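Local coordinates for N-hydroxyarylamine O-acetyltransferase (Bacillus cereus, PDB 4DMO), which is an active arylamine N-acetyltransferase with an unusual Cys-His-Glu catalytic triad, probably transferring acetyl groups to arylamines and N-hydroxyarylamines, at residues P76-Y79 against Y80-D84; V22-E25 against D26-N29; T254-L257 against H258-G262; Y32-A35 against Q36-F40; T200-K203 against I204-H208. All blocks are in the same frame, centred on the assembly; numbering follows the deposited sequence.

Contact 1: residues P76-Y79 against Y80-D84; sequences PTMY and YFLKD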
loop_
_atom_site.group_PDB
_atom_site.type_symbol
_atom_site.label_atom_id
_atom_site.label_comp_id
_atom_site.label_asym_id
_atom_site.label_seq_id
_atom_site.Cartn_x
_atom_site.Cartn_y
_atom_site.Cartn_z
ATOM N N PRO A 76 -0.706 7.058 3.320
ATOM C CA PRO A 76 -0.864 8.138 4.306
ATOM C C PRO A 76 -0.942 7.615 5.739
ATOM O O PRO A 76 -0.432 8.270 6.642
ATOM C CB PRO A 76 -2.168 8.797 3.894
ATOM C CG PRO A 76 -2.227 8.551 2.394
ATOM C CD PRO A 76 -1.705 7.146 2.247
ATOM N N THR A 77 -1.528 6.444 5.948
ATOM C CA THR A 77 -1.517 5.848 7.282
ATOM C C THR A 77 -0.092 5.724 7.808
ATOM O O THR A 77 0.172 6.045 8.954
ATOM C CB THR A 77 -2.167 4.437 7.305
ATOM O OG1 THR A 77 -3.528 4.540 6.925
ATOM C CG2 THR A 77 -2.107 3.812 8.690
ATOM N N MET A 78 0.811 5.206 6.972
ATOM C CA MET A 78 2.194 4.970 7.373
ATOM C C MET A 78 2.887 6.325 7.538
ATOM O O MET A 78 3.559 6.596 8.525
ATOM C CB MET A 78 2.901 4.091 6.340
ATOM C CG MET A 78 4.419 3.977 6.517
ATOM S SD MET A 78 4.949 3.201 8.066
ATOM C CE MET A 78 4.639 1.489 7.705
ATOM N N TYR A 79 2.660 7.195 6.580
ATOM C CA TYR A 79 3.087 8.574 6.700
ATOM C C TYR A 79 2.800 9.163 8.102
ATOM O O TYR A 79 3.723 9.638 8.754
ATOM C CB TYR A 79 2.381 9.391 5.625
ATOM C CG TYR A 79 2.493 10.876 5.802
ATOM C CD1 TYR A 79 3.689 11.515 5.577
ATOM C CD2 TYR A 79 1.385 11.645 6.170
ATOM C CE1 TYR A 79 3.805 12.870 5.724
ATOM C CE2 TYR A 79 1.487 13.004 6.310
ATOM C CZ TYR A 79 2.710 13.610 6.083
ATOM O OH TYR A 79 2.854 14.955 6.221
ATOM N N TYR A 80 1.544 9.137 8.566
ATOM C CA TYR A 80 1.205 9.693 9.892
ATOM C C TYR A 80 1.941 9.000 11.020
ATOM O O TYR A 80 2.460 9.664 11.921
ATOM C CB TYR A 80 -0.306 9.660 10.186
ATOM C CG TYR A 80 -1.108 10.557 9.267
ATOM C CD1 TYR A 80 -0.913 11.926 9.241
ATOM C CD2 TYR A 80 -2.029 10.014 8.392
ATOM C CE1 TYR A 80 -1.631 12.710 8.386
ATOM C CE2 TYR A 80 -2.738 10.778 7.547
ATOM C CZ TYR A 80 -2.544 12.128 7.535
ATOM O OH TYR A 80 -3.278 12.898 6.669
ATOM N N PHE A 81 2.039 7.682 10.954
ATOM C CA PHE A 81 2.797 6.966 11.955
ATOM C C PHE A 81 4.241 7.438 11.967
ATOM O O PHE A 81 4.821 7.647 13.045
ATOM C CB PHE A 81 2.809 5.485 11.684
ATOM C CG PHE A 81 3.739 4.738 12.573
ATOM C CD1 PHE A 81 3.400 4.477 13.881
ATOM C CD2 PHE A 81 4.971 4.328 12.115
ATOM C CE1 PHE A 81 4.268 3.792 14.714
ATOM C CE2 PHE A 81 5.842 3.646 12.943
ATOM C CZ PHE A 81 5.482 3.377 14.241
ATOM N N LEU A 82 4.818 7.591 10.774
ATOM C CA LEU A 82 6.243 7.953 10.647
ATOM C C LEU A 82 6.483 9.377 11.145
ATOM O O LEU A 82 7.481 9.644 11.804
ATOM C CB LEU A 82 6.737 7.800 9.196
ATOM C CG LEU A 82 6.833 6.349 8.708
ATOM C CD1 LEU A 82 7.251 6.269 7.252
ATOM C CD2 LEU A 82 7.804 5.551 9.557
ATOM N N LYS A 83 5.544 10.270 10.849
ATOM C CA LYS A 83 5.591 11.660 11.292
ATOM C C LYS A 83 5.572 11.778 12.821
ATOM O O LYS A 83 6.404 12.483 13.391
ATOM C CB LYS A 83 4.399 12.402 10.691
ATOM C CG LYS A 83 4.524 13.901 10.543
ATOM C CD LYS A 83 3.436 14.344 9.577
ATOM C CE LYS A 83 3.062 15.818 9.683
ATOM N NZ LYS A 83 1.571 16.004 9.430
ATOM N N ASP A 84 4.611 11.112 13.482
ATOM C CA ASP A 84 4.554 11.102 14.953
ATOM C C ASP A 84 5.790 10.464 15.576
ATOM O O ASP A 84 6.153 10.774 16.707
ATOM C CB ASP A 84 3.332 10.365 15.468
ATOM C CG ASP A 84 2.072 11.127 15.246
ATOM O OD1 ASP A 84 2.154 12.274 14.763
ATOM O OD2 ASP A 84 0.997 10.568 15.536
#
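Y79 and Y80, adjacent on helix 71-84, form an edge-to-face (T-shaped) pair: the edge of Y79 points at the face of Y80, with centroids 5.1 Å apart and planes at 61°. Different first torsions bring consecutive rings together, CG being anti to the backbone N in Y79 (chi1 168°) and anti to the carbonyl carbon in Y80 (chi1 -65°). A looser Met-aromatic contact places M78 SD 4.2 Å from F81 CD2, at an oblique angle to the ring. Apolar contacts follow the next turn: M78 CG lies 3.7 Å from L82 CD1, and the bend at chi2 brings M78 SD to 3.7 Å from L82 CG. Farther out, K83 CD rests 3.5 Å from Y79 OH. The polar terms are the helical bonds, from Y80 N to P76 O (2.9 Å) through K83 N to Y79 O (2.8 Å). Around them, F81 stacks on F10, M78 and L82 touch helix 27-37, and Y80 OH bonds to E195. With these carbonyls taken up by the helix and that hydroxyl by a glutamate, M78, F81 and L82 present carbon and sulfur, so the buried side is probably held mainly by dispersion.

Contact 2: residues V22-E25 against D26-N29; sequences VSFE and DLSN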
loop_
_atom_site.group_PDB
_atom_site.type_symbol
_atom_site.label_atom_id
_atom_site.label_comp_id
_atom_site.label_asym_id
_atom_site.label_seq_id
_atom_site.Cartn_x
_atom_site.Cartn_y
_atom_site.Cartn_z
ATOM N N VAL A 22 11.530 5.119 17.699
ATOM C CA VAL A 22 11.546 4.287 16.487
ATOM C C VAL A 22 12.752 4.647 15.599
ATOM O O VAL A 22 12.947 5.798 15.228
ATOM C CB VAL A 22 10.221 4.470 15.664
ATOM C CG1 VAL A 22 10.129 3.457 14.506
ATOM C CG2 VAL A 22 9.015 4.329 16.570
ATOM N N SER A 23 13.551 3.663 15.240
ATOM C CA SER A 23 14.736 3.938 14.447
ATOM C C SER A 23 14.512 3.582 13.002
ATOM O O SER A 23 13.530 2.917 12.653
ATOM C CB SER A 23 15.944 3.140 14.971
ATOM O OG SER A 23 15.844 1.755 14.646
ATOM N N PHE A 24 15.453 4.000 12.159
ATOM C CA PHE A 24 15.394 3.683 10.739
ATOM C C PHE A 24 15.456 2.189 10.504
ATOM O O PHE A 24 14.721 1.625 9.681
ATOM C CB PHE A 24 16.542 4.350 9.996
ATOM C CG PHE A 24 16.536 4.067 8.538
ATOM C CD1 PHE A 24 15.756 4.825 7.688
ATOM C CD2 PHE A 24 17.279 3.031 8.005
ATOM C CE1 PHE A 24 15.730 4.571 6.329
ATOM C CE2 PHE A 24 17.243 2.788 6.637
ATOM C CZ PHE A 24 16.458 3.567 5.815
ATOM N N GLU A 25 16.357 1.546 11.228
ATOM C CA GLU A 25 16.598 0.125 11.057
ATOM C C GLU A 25 15.351 -0.699 11.388
ATOM O O GLU A 25 15.245 -1.860 10.972
ATOM C CB GLU A 25 17.814 -0.271 11.909
ATOM C CG GLU A 25 18.279 -1.696 11.731
ATOM C CD GLU A 25 19.790 -1.816 11.659
ATOM O OE1 GLU A 25 20.353 -1.464 10.600
ATOM O OE2 GLU A 25 20.416 -2.268 12.644
ATOM N N ASP A 26 14.429 -0.073 12.140
ATOM C CA ASP A 26 13.131 -0.650 12.525
ATOM C C ASP A 26 12.088 -0.639 11.386
ATOM O O ASP A 26 11.117 -1.392 11.409
ATOM C CB ASP A 26 12.511 0.135 13.687
ATOM C CG ASP A 26 13.262 -0.021 15.007
ATOM O OD1 ASP A 26 13.951 -1.041 15.223
ATOM O OD2 ASP A 26 13.101 0.878 15.855
ATOM N N LEU A 27 12.264 0.245 10.417
ATOM C CA LEU A 27 11.227 0.505 9.424
ATOM C C LEU A 27 10.876 -0.727 8.600
ATOM O O LEU A 27 9.693 -1.048 8.393
ATOM C CB LEU A 27 11.685 1.625 8.516
ATOM C CG LEU A 27 11.825 2.940 9.271
ATOM C CD1 LEU A 27 12.236 4.022 8.326
ATOM C CD2 LEU A 27 10.534 3.303 9.981
ATOM N N SER A 28 11.906 -1.426 8.164
ATOM C CA SER A 28 11.743 -2.657 7.421
ATOM C C SER A 28 10.840 -3.648 8.156
ATOM O O SER A 28 10.019 -4.350 7.555
ATOM C CB SER A 28 13.094 -3.303 7.185
ATOM O OG SER A 28 13.525 -3.976 8.363
ATOM N N ASN A 29 11.002 -3.760 9.460
ATOM C CA ASN A 29 10.239 -4.788 10.132
ATOM C C ASN A 29 8.841 -4.300 10.415
ATOM O O ASN A 29 7.923 -5.076 10.476
ATOM C CB ASN A 29 10.916 -5.278 11.415
ATOM C CG ASN A 29 10.283 -6.572 11.938
ATOM O OD1 ASN A 29 10.393 -7.638 11.312
ATOM N ND2 ASN A 29 9.589 -6.476 13.075
#
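S23 and D26 bond to each other across the turn that leads into helix 27-37, in a reciprocal pattern resembling an N-terminal capping box with one half weak. The strong half runs from S23 N to D26 OD2, 2.9 Å and nearly straight at 172°, although the N-H meets the oxygen from above the carboxylate plane, 41° out of it. The return half, D26 N to S23 OG at 3.4 Å, is weak; D26 N also bonds to S23 O at 3.2 Å. With chi1 at 73°, S23 OG sits between its own backbone N and carbonyl carbon, a position that turns it back over the first turn. The carboxylate has a second partner, since K19 makes a salt bridge with D26 OD1, which would probably favour its charged form.

Beside this close polar pair lies a close apolar one. F24 and L27 cross at about a right angle, and L115 of strand 103-117 touches both; the F24 ring also stacks on H117. The looser, outer part belongs to E25, which is exposed, and to S28, whose OG comes no nearer to E25 O than 3.8 Å. Backbone and side chains lock the inner turn together: L27 N bonds to F24 O at 2.9 Å, while L27 CD1 lies 3.7 Å from F24 CD1.

Contact 3: residues T254-L257 against H258-G262; sequences TNLL and HSKFG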
loop_
_atom_site.group_PDB
_atom_site.type_symbol
_atom_site.label_atom_id
_atom_site.label_comp_id
_atom_site.label_asym_id
_atom_site.label_seq_id
_atom_site.Cartn_x
_atom_site.Cartn_y
_atom_site.Cartn_z
ATOM N N THR A 254 -18.112 -13.613 3.403
ATOM C CA THR A 254 -17.969 -12.905 4.680
ATOM C C THR A 254 -17.006 -13.590 5.603
ATOM O O THR A 254 -16.167 -12.952 6.250
ATOM C CB THR A 254 -19.313 -12.789 5.430
ATOM O OG1 THR A 254 -20.123 -11.795 4.805
ATOM C CG2 THR A 254 -19.092 -12.410 6.913
ATOM N N ASN A 255 -17.144 -14.902 5.684
ATOM C CA ASN A 255 -16.218 -15.701 6.458
ATOM C C ASN A 255 -14.782 -15.526 5.967
ATOM O O ASN A 255 -13.888 -15.284 6.760
ATOM C CB ASN A 255 -16.635 -17.175 6.429
ATOM C CG ASN A 255 -17.919 -17.423 7.189
ATOM O OD1 ASN A 255 -18.212 -16.737 8.163
ATOM N ND2 ASN A 255 -18.704 -18.373 6.725
ATOM N N LEU A 256 -14.575 -15.628 4.667
ATOM C CA LEU A 256 -13.257 -15.471 4.092
ATOM C C LEU A 256 -12.651 -14.085 4.354
ATOM O O LEU A 256 -11.448 -13.951 4.562
ATOM C CB LEU A 256 -13.308 -15.739 2.593
ATOM C CG LEU A 256 -13.325 -17.225 2.199
ATOM C CD1 LEU A 256 -13.601 -17.422 0.693
ATOM C CD2 LEU A 256 -12.022 -17.910 2.584
ATOM N N LEU A 257 -13.474 -13.055 4.270
ATOM C CA LEU A 257 -12.999 -11.709 4.500
ATOM C C LEU A 257 -12.451 -11.645 5.887
ATOM O O LEU A 257 -11.404 -11.068 6.124
ATOM C CB LEU A 257 -14.116 -10.685 4.320
ATOM C CG LEU A 257 -14.434 -10.253 2.890
ATOM C CD1 LEU A 257 -15.619 -9.298 2.920
ATOM C CD2 LEU A 257 -13.277 -9.587 2.224
ATOM N N HIS A 258 -13.152 -12.282 6.811
ATOM C CA HIS A 258 -12.743 -12.226 8.203
ATOM C C HIS A 258 -11.598 -13.169 8.513
ATOM O O HIS A 258 -10.588 -12.770 9.099
ATOM C CB HIS A 258 -13.906 -12.550 9.135
ATOM C CG HIS A 258 -13.491 -12.614 10.564
ATOM N ND1 HIS A 258 -13.369 -13.806 11.249
ATOM C CD2 HIS A 258 -13.104 -11.645 11.423
ATOM C CE1 HIS A 258 -12.951 -13.562 12.475
ATOM N NE2 HIS A 258 -12.792 -12.255 12.611
ATOM N N SER A 259 -11.747 -14.419 8.116
ATOM C CA SER A 259 -10.750 -15.452 8.420
ATOM C C SER A 259 -9.393 -15.247 7.720
ATOM O O SER A 259 -8.333 -15.534 8.294
ATOM C CB SER A 259 -11.317 -16.823 8.036
ATOM O OG SER A 259 -12.327 -17.155 8.947
ATOM N N LYS A 260 -9.406 -14.797 6.469
ATOM C CA LYS A 260 -8.145 -14.573 5.767
ATOM C C LYS A 260 -7.638 -13.157 5.914
ATOM O O LYS A 260 -6.453 -12.933 5.869
ATOM C CB LYS A 260 -8.263 -14.946 4.280
ATOM C CG LYS A 260 -8.686 -16.405 4.046
ATOM C CD LYS A 260 -7.492 -17.360 3.781
ATOM C CE LYS A 260 -7.867 -18.840 4.041
ATOM N NZ LYS A 260 -8.227 -19.140 5.491
ATOM N N PHE A 261 -8.503 -12.181 6.082
ATOM C CA PHE A 261 -8.018 -10.815 5.994
ATOM C C PHE A 261 -8.327 -9.923 7.190
ATOM O O PHE A 261 -7.849 -8.789 7.238
ATOM C CB PHE A 261 -8.528 -10.144 4.713
ATOM C CG PHE A 261 -8.191 -10.886 3.465
ATOM C CD1 PHE A 261 -9.162 -11.623 2.791
ATOM C CD2 PHE A 261 -6.908 -10.852 2.946
ATOM C CE1 PHE A 261 -8.854 -12.291 1.615
ATOM C CE2 PHE A 261 -6.602 -11.535 1.776
ATOM C CZ PHE A 261 -7.584 -12.249 1.110
ATOM N N GLY A 262 -9.119 -10.413 8.143
ATOM C CA GLY A 262 -9.422 -9.654 9.347
ATOM C C GLY A 262 -10.387 -8.546 9.016
ATOM O O GLY A 262 -10.478 -7.543 9.733
#
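The backbone is helical from T254 onward, its bonds running from H258 N to T254 O (3.1 Å), S259 N to N255 O (2.7 Å) and K260 N to L256 O (2.9 Å), and G262, with a positive phi of 74°, is the first residue to leave helical angles. The next bond of this series, F261 N to L257 O, is weak and bent, with an N-H...O angle of 133°; G262 N still bonds back to H258 O, and L257 has a further backbone bond with I263.

Among the side chains, S259 doubles the grip on one carbonyl. With OG beside the backbone N (chi1 -71°), S259 OG also reaches N255 O in a weak 3.3 Å bond, the same oxygen that its own N-H holds strongly. L256 and K260 lie side by side and point the same way, with L256 CD2 3.9 Å from K260 CG. The F261 ring turns back along the helix: its CD1 is 3.7 Å from L256 O, L257 O lies at the ring edge near its plane, and K260 CB lies over one face, offset toward the rim.

H258, S259 and K260 are exposed, whereas L257 and F261 are buried. These two set helix 250-261 against the antiparallel sheet, L257 touching I219 and L230, and F261 reaching I219 and K221 on strand 218-223 and A228 and L230 on strand 226-231.

Contact 4: residues Y32-A35 against Q36-F40; sequences YAMA and QTVPF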
loop_
_atom_site.group_PDB
_atom_site.type_symbol
_atom_site.label_atom_id
_atom_site.label_comp_id
_atom_site.label_asym_id
_atom_site.label_seq_id
_atom_site.Cartn_x
_atom_site.Cartn_y
_atom_site.Cartn_z
ATOM N N TYR A 32 7.057 -4.912 7.137
ATOM C CA TYR A 32 6.763 -6.319 7.003
ATOM C C TYR A 32 5.524 -6.658 7.828
ATOM O O TYR A 32 4.575 -7.283 7.327
ATOM C CB TYR A 32 7.976 -7.146 7.459
ATOM C CG TYR A 32 7.708 -8.615 7.395
ATOM C CD1 TYR A 32 7.994 -9.353 6.253
ATOM C CD2 TYR A 32 7.159 -9.271 8.478
ATOM C CE1 TYR A 32 7.725 -10.705 6.199
ATOM C CE2 TYR A 32 6.900 -10.611 8.430
ATOM C CZ TYR A 32 7.166 -11.320 7.290
ATOM O OH TYR A 32 6.862 -12.653 7.286
ATOM N N ALA A 33 5.516 -6.194 9.080
ATOM C CA ALA A 33 4.372 -6.392 9.953
ATOM C C ALA A 33 3.109 -5.760 9.349
ATOM O O ALA A 33 2.040 -6.357 9.398
ATOM C CB ALA A 33 4.651 -5.817 11.356
ATOM N N MET A 34 3.222 -4.558 8.791
ATOM C CA MET A 34 2.063 -3.936 8.164
ATOM C C MET A 34 1.546 -4.804 7.031
ATOM O O MET A 34 0.343 -4.934 6.889
ATOM C CB MET A 34 2.352 -2.539 7.654
ATOM C CG MET A 34 1.101 -1.872 7.132
ATOM S SD MET A 34 1.311 -0.128 6.905
ATOM C CE MET A 34 -0.222 0.348 6.146
ATOM N N ALA A 35 2.432 -5.430 6.252
ATOM C CA ALA A 35 1.969 -6.241 5.131
ATOM C C ALA A 35 1.280 -7.470 5.616
ATOM O O ALA A 35 0.402 -7.972 4.935
ATOM C CB ALA A 35 3.101 -6.642 4.239
ATOM N N GLN A 36 1.711 -7.993 6.771
ATOM C CA GLN A 36 1.118 -9.223 7.304
ATOM C C GLN A 36 -0.275 -8.978 7.903
ATOM O O GLN A 36 -1.106 -9.891 7.969
ATOM C CB GLN A 36 2.069 -9.891 8.325
ATOM C CG GLN A 36 3.385 -10.430 7.706
ATOM C CD GLN A 36 3.154 -11.464 6.572
ATOM O OE1 GLN A 36 2.404 -12.415 6.717
ATOM N NE2 GLN A 36 3.844 -11.277 5.464
ATOM N N THR A 37 -0.552 -7.733 8.288
ATOM C CA THR A 37 -1.760 -7.443 9.053
ATOM C C THR A 37 -2.796 -6.567 8.347
ATOM O O THR A 37 -3.974 -6.759 8.551
ATOM C CB THR A 37 -1.424 -6.811 10.476
ATOM O OG1 THR A 37 -0.630 -5.615 10.339
ATOM C CG2 THR A 37 -0.722 -7.827 11.413
ATOM N N VAL A 38 -2.356 -5.604 7.549
ATOM C CA VAL A 38 -3.254 -4.697 6.873
ATOM C C VAL A 38 -3.347 -5.042 5.417
ATOM O O VAL A 38 -2.379 -4.933 4.677
ATOM C CB VAL A 38 -2.789 -3.251 6.972
ATOM C CG1 VAL A 38 -3.869 -2.333 6.473
ATOM C CG2 VAL A 38 -2.419 -2.914 8.407
ATOM N N PRO A 39 -4.522 -5.492 4.994
ATOM C CA PRO A 39 -4.675 -5.871 3.600
ATOM C C PRO A 39 -4.938 -4.694 2.661
ATOM O O PRO A 39 -5.410 -3.616 3.052
ATOM C CB PRO A 39 -5.876 -6.802 3.634
ATOM C CG PRO A 39 -6.657 -6.353 4.772
ATOM C CD PRO A 39 -5.711 -5.807 5.784
ATOM N N PHE A 40 -4.615 -4.938 1.392
ATOM C CA PHE A 40 -4.979 -4.064 0.300
ATOM C C PHE A 40 -6.402 -4.412 -0.059
ATOM O O PHE A 40 -6.684 -5.556 -0.432
ATOM C CB PHE A 40 -4.025 -4.327 -0.884
ATOM C CG PHE A 40 -4.173 -3.365 -2.055
ATOM C CD1 PHE A 40 -3.623 -2.097 -2.004
ATOM C CD2 PHE A 40 -4.827 -3.750 -3.200
ATOM C CE1 PHE A 40 -3.751 -1.215 -3.088
ATOM C CE2 PHE A 40 -4.939 -2.891 -4.292
ATOM C CZ PHE A 40 -4.412 -1.627 -4.239
#
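A33 O is gripped by three donors from the residues that end helix 27-37. T37 OG1 makes the shortest of these bonds at 2.9 Å, arriving from above the carbonyl plane, 35° out of it; the backbone N atoms of Q36 and T37 add weak bonds. The hydroxyl gets there because chi1 of T37, 57°, places OG1 between its backbone N and carbonyl carbon, folded back toward the preceding turn. One residue on, M34 O takes two donors, V38 N at 2.9 Å in a nearly straight bond and T37 N at 3.3 Å, well above the carbonyl plane. The i to i+3 bonds, Q36 N to A33 O and T37 N to M34 O, are consistent with a tightening, 3-10-like last turn before V38 abandons helical angles.

Side chains pack beside these bonds. Q36 CG lies 3.6 Å from Y32 CE2, and the bend at chi2 of Q36 carries the amide alongside the ring, the two planes only 23° apart; NE2 has a weak bond to T223 O. On the buried side, M34 CG meets V38 CG2 at 3.9 Å, and beyond them L74 of helix 71-84 touches both.

The carbonyls at the helix end are bound by cationic side chains, Q36 O by K221 and T37 O by R13. Past them the chain turns into strand 40-41 beside strand 218-223, a helix C-terminus that joins the helical N-terminal part of the acetyltransferase fold to an antiparallel sheet.

Contact 5: residues T200-K203 against I204-H208; sequences TAQK and IIVEH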
loop_
_atom_site.group_PDB
_atom_site.type_symbol
_atom_site.label_atom_id
_atom_site.label_comp_id
_atom_site.label_asym_id
_atom_site.label_seq_id
_atom_site.Cartn_x
_atom_site.Cartn_y
_atom_site.Cartn_z
ATOM N N THR A 200 -7.869 13.748 -3.644
ATOM C CA THR A 200 -8.033 13.784 -5.086
ATOM C C THR A 200 -7.729 12.449 -5.754
ATOM O O THR A 200 -8.384 12.047 -6.736
ATOM C CB THR A 200 -7.164 14.936 -5.665
ATOM O OG1 THR A 200 -7.818 16.179 -5.365
ATOM C CG2 THR A 200 -6.963 14.811 -7.188
ATOM N N ALA A 201 -6.738 11.732 -5.237
ATOM C CA ALA A 201 -6.442 10.404 -5.774
ATOM C C ALA A 201 -7.634 9.484 -5.494
ATOM O O ALA A 201 -8.073 8.699 -6.350
ATOM C CB ALA A 201 -5.150 9.851 -5.157
ATOM N N GLN A 202 -8.182 9.600 -4.293
ATOM C CA GLN A 202 -9.378 8.840 -3.937
ATOM C C GLN A 202 -10.522 9.090 -4.904
ATOM O O GLN A 202 -11.104 8.148 -5.433
ATOM C CB GLN A 202 -9.837 9.173 -2.506
ATOM C CG GLN A 202 -11.026 8.305 -2.019
ATOM C CD GLN A 202 -11.238 8.391 -0.505
ATOM O OE1 GLN A 202 -11.120 7.385 0.214
ATOM N NE2 GLN A 202 -11.566 9.584 -0.017
ATOM N N LYS A 203 -10.819 10.361 -5.137
ATOM C CA LYS A 203 -11.905 10.728 -6.011
ATOM C C LYS A 203 -11.663 10.106 -7.352
ATOM O O LYS A 203 -12.583 9.556 -7.954
ATOM C CB LYS A 203 -12.021 12.257 -6.126
ATOM C CG LYS A 203 -13.309 12.761 -6.819
ATOM C CD LYS A 203 -13.331 14.314 -6.991
ATOM C CE LYS A 203 -14.569 14.846 -7.781
ATOM N NZ LYS A 203 -15.878 14.751 -7.014
ATOM N N ILE A 204 -10.431 10.205 -7.839
ATOM C CA ILE A 204 -10.082 9.631 -9.127
ATOM C C ILE A 204 -10.346 8.128 -9.136
ATOM O O ILE A 204 -11.017 7.609 -10.024
ATOM C CB ILE A 204 -8.608 9.917 -9.477
ATOM C CG1 ILE A 204 -8.445 11.395 -9.816
ATOM C CG2 ILE A 204 -8.168 9.066 -10.652
ATOM C CD1 ILE A 204 -7.045 11.912 -9.655
ATOM N N ILE A 205 -9.820 7.421 -8.148
ATOM C CA ILE A 205 -9.977 5.971 -8.099
ATOM C C ILE A 205 -11.457 5.579 -7.827
ATOM O O ILE A 205 -11.971 4.602 -8.386
ATOM C CB ILE A 205 -9.012 5.338 -7.024
ATOM C CG1 ILE A 205 -7.525 5.481 -7.437
ATOM C CG2 ILE A 205 -9.361 3.891 -6.772
ATOM C CD1 ILE A 205 -7.150 4.896 -8.779
ATOM N N VAL A 206 -12.176 6.343 -7.017
ATOM C CA VAL A 206 -13.612 6.057 -6.885
ATOM C C VAL A 206 -14.441 6.282 -8.177
ATOM O O VAL A 206 -15.324 5.476 -8.516
ATOM C CB VAL A 206 -14.253 6.885 -5.759
ATOM C CG1 VAL A 206 -15.807 6.816 -5.859
ATOM C CG2 VAL A 206 -13.788 6.361 -4.404
ATOM N N GLU A 207 -14.154 7.374 -8.887
ATOM C CA GLU A 207 -15.044 7.880 -9.952
ATOM C C GLU A 207 -14.630 7.515 -11.372
ATOM O O GLU A 207 -15.462 7.153 -12.198
ATOM C CB GLU A 207 -15.178 9.400 -9.850
ATOM C CG GLU A 207 -15.950 9.865 -8.606
ATOM C CD GLU A 207 -15.883 11.369 -8.382
ATOM O OE1 GLU A 207 -15.225 12.056 -9.173
ATOM O OE2 GLU A 207 -16.466 11.865 -7.401
ATOM N N HIS A 208 -13.354 7.643 -11.680
ATOM C CA HIS A 208 -12.912 7.458 -13.053
ATOM C C HIS A 208 -13.447 6.147 -13.596
ATOM O O HIS A 208 -13.578 5.179 -12.865
ATOM C CB HIS A 208 -11.407 7.501 -13.123
ATOM C CG HIS A 208 -10.869 7.761 -14.489
ATOM N ND1 HIS A 208 -11.023 6.866 -15.531
ATOM C CD2 HIS A 208 -10.138 8.791 -14.982
ATOM C CE1 HIS A 208 -10.415 7.335 -16.606
ATOM N NE2 HIS A 208 -9.870 8.503 -16.300
#
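K203 crosses E207 at a slant, the glutamate lying one turn later on helix 195-207. Its CB stays by the backbone, 3.1 Å from I204 N. CG, anti to the backbone N at chi1 -169°, lies 3.1 Å from E207 OE1, and CD passes the same oxygen at 3.7 Å. CE returns to 3.2 Å from OE1, and a bend at chi4 (71°) turns NZ to E207 OE2, 3.0 Å away, on the syn lone pair of that oxygen. The result is an i to i+4 salt bridge, a common surface pairing on helices, here close to the C-terminal end of the helix that links strand 183-188 of the larger sheet with strand 218-223 of the smaller. Three residues earlier, T200 CG2 touches I204 CD1 at 3.8 Å, while I204 itself packs on V106 of strand 103-117. Q202 and V206 lie side by side on another flank, CG to CG2 at 4.1 Å, and the amide NE2 of Q202 bonds to K51 O. Among the backbone bonds, I205 N reaches A201 O at 2.8 Å. Where the helix gives out at H208, N214 ND2 bonds to both V206 O and H208 O, and H208 ND1 bonds to G210 N.

Helix 27-37 carries contacts 2 and 4, centred 15 Å apart, and both lean on contact 1: L82 CD2 lies 3.6 Å from L27 CD2 and M78 CE 3.8 Å from M34 SD. Contact 4 also reaches contact 3, where F261 O is 3.7 Å from P39 CG. Contact 5 stands apart, its nearest atoms about 8 Å from contacts 1 and 4 and its centre about 32 Å from that of contact 2. Helix 71-84 is probably the helix that begins at the catalytic cysteine in this family. None of the five supplies the bound sulfonate's pocket, Y97, W104, W182, T183 and L184, but Y79, F24 and I204 touch strands 88-98 and 103-117, which carry Y97 and W104.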